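Local atomic coordinates of uncharacterized protein VP1736 (Vibrio parahaemolyticus, PDB entry 3LXQ), a protein that is of unknown function but carries a sulfatase-type domain of the alkaline phosphatase superfamily, with helices packed round a central mixed beta sheet. Residues S219-D222 and L223-A227. Sequence-based numbering, arbitrary orientation.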
loop_
_atom_site.group_PDB
_atom_site.type_symbol
_atom_site.label_atom_id
_atom_site.label_comp_id
_atom_site.label_asym_id
_atom_site.label_seq_id
_atom_site.Cartn_x
_atom_site.Cartn_y
_atom_site.Cartn_z
ATOM N N SER A 219 -20.160 -3.997 -8.184
ATOM C CA SER A 219 -19.484 -5.096 -7.484
ATOM C C SER A 219 -18.037 -5.241 -7.971
ATOM O O SER A 219 -17.665 -4.667 -9.000
ATOM C CB SER A 219 -20.248 -6.410 -7.660
ATOM O OG SER A 219 -20.158 -6.886 -9.003
ATOM N N ASP A 220 -17.221 -5.979 -7.215
ATOM C CA ASP A 220 -15.817 -6.144 -7.565
ATOM C C ASP A 220 -15.624 -6.973 -8.842
ATOM O O ASP A 220 -14.686 -6.721 -9.581
ATOM C CB ASP A 220 -15.018 -6.701 -6.383
ATOM C CG ASP A 220 -14.944 -5.724 -5.207
ATOM O OD1 ASP A 220 -15.115 -4.492 -5.417
ATOM O OD2 ASP A 220 -14.723 -6.196 -4.061
ATOM N N GLU A 221 -16.518 -7.922 -9.132
ATOM C CA GLU A 221 -16.444 -8.636 -10.431
ATOM C C GLU A 221 -16.615 -7.675 -11.617
ATOM O O GLU A 221 -15.865 -7.760 -12.578
ATOM C CB GLU A 221 -17.401 -9.842 -10.531
ATOM C CG GLU A 221 -17.343 -10.561 -11.898
ATOM C CD GLU A 221 -18.012 -11.941 -11.934
ATOM O OE1 GLU A 221 -18.865 -12.243 -11.075
ATOM O OE2 GLU A 221 -17.691 -12.731 -12.842
ATOM N N ASP A 222 -17.571 -6.743 -11.528
ATOM C CA ASP A 222 -17.743 -5.718 -12.572
ATOM C C ASP A 222 -16.523 -4.810 -12.671
ATOM O O ASP A 222 -16.085 -4.458 -13.770
ATOM C CB ASP A 222 -19.023 -4.895 -12.366
ATOM C CG ASP A 222 -20.286 -5.748 -12.433
ATOM O OD1 ASP A 222 -20.509 -6.445 -13.457
ATOM O OD2 ASP A 222 -21.043 -5.728 -11.441
ATOM N N LEU A 223 -15.971 -4.440 -11.516
ATOM C CA LEU A 223 -14.719 -3.680 -11.462
ATOM C C LEU A 223 -13.607 -4.401 -12.221
ATOM O O LEU A 223 -12.899 -3.802 -13.029
ATOM C CB LEU A 223 -14.270 -3.485 -10.013
ATOM C CG LEU A 223 -12.927 -2.785 -9.767
ATOM C CD1 LEU A 223 -13.005 -1.291 -10.053
ATOM C CD2 LEU A 223 -12.490 -3.030 -8.334
ATOM N N TYR A 224 -13.491 -5.693 -11.940
ATOM C CA TYR A 224 -12.443 -6.531 -12.487
ATOM C C TYR A 224 -12.654 -6.884 -13.962
ATOM O O TYR A 224 -11.678 -7.105 -14.681
ATOM C CB TYR A 224 -12.292 -7.799 -11.642
ATOM C CG TYR A 224 -11.586 -7.630 -10.300
ATOM C CD1 TYR A 224 -10.431 -6.844 -10.167
ATOM C CD2 TYR A 224 -12.044 -8.309 -9.172
ATOM C CE1 TYR A 224 -9.772 -6.725 -8.930
ATOM C CE2 TYR A 224 -11.398 -8.198 -7.941
ATOM C CZ TYR A 224 -10.272 -7.414 -7.824
ATOM O OH TYR A 224 -9.666 -7.338 -6.594
ATOM N N ASN A 225 -13.910 -6.950 -14.416
ATOM C CA ASN A 225 -14.186 -7.095 -15.862
ATOM C C ASN A 225 -13.748 -5.817 -16.580
ATOM O O ASN A 225 -13.173 -5.867 -17.666
ATOM C CB ASN A 225 -15.670 -7.362 -16.157
ATOM C CG ASN A 225 -16.192 -8.672 -15.550
ATOM O OD1 ASN A 225 -17.347 -8.741 -15.123
ATOM N ND2 ASN A 225 -15.363 -9.709 -15.532
ATOM N N LYS A 226 -14.012 -4.676 -15.940
ATOM C CA LYS A 226 -13.671 -3.363 -16.478
ATOM C C LYS A 226 -12.171 -3.196 -16.581
ATOM O O LYS A 226 -11.670 -2.576 -17.521
ATOM C CB LYS A 226 -14.229 -2.250 -15.582
ATOM C CG LYS A 226 -14.141 -0.847 -16.188
ATOM C CD LYS A 226 -14.876 -0.827 -17.536
ATOM C CE LYS A 226 -15.286 0.568 -17.981
ATOM N NZ LYS A 226 -15.777 0.527 -19.406
ATOM N N ALA A 227 -11.466 -3.728 -15.586
ATOM C CA ALA A 227 -10.019 -3.659 -15.546
ATOM C C ALA A 227 -9.481 -4.419 -16.750
ATOM O O ALA A 227 -8.854 -3.826 -17.639
ATOM C CB ALA A 227 -9.504 -4.238 -14.245
#
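Asp220 OD1 takes hydrogen bonds from Ser248 N and Ser249 N and lies 4.2 Å from Leu223 CD2, the two side chains running side by side on the buried flank; OD2 bonds Ser278 OG. The backbone O of Asp220 receives the N-H of Tyr224 at 2.8 Å, and the same oxygen lies obliquely against the start of the Tyr224 ring, with CD2 at 3.1 Å. With CG beside the backbone N and anti to the carbonyl carbon (chi1 -75°), the ring turns back along the Asp220 carbonyl. Three more i to i+4 bonds join the same segments: Leu223 N to Ser219 O, Asn225 N to Glu221 O at 2.8 Å, and Lys226 N to Asp222 O. Ser219 is the N-cap of helix 220-234, and its OG gives a hydrogen bond to Asp222 OD2 at 2.8 Å, coming from above the carboxylate plane. OD2 is also bonded by Phe212 N, and OD1 by Gly211 N, which ties the cap to the loop just before strand 213-214. Further hydrogen bonds join Ser219 OG to Tyr277 OH, Glu221 OE1 to Tyr280 OH and Tyr224 OH to Gln93 NE2. Acidic groups in the first turn probably interact favourably with the helix dipole, and the several donors on Asp220 and Asp222 would stabilise their negative charge.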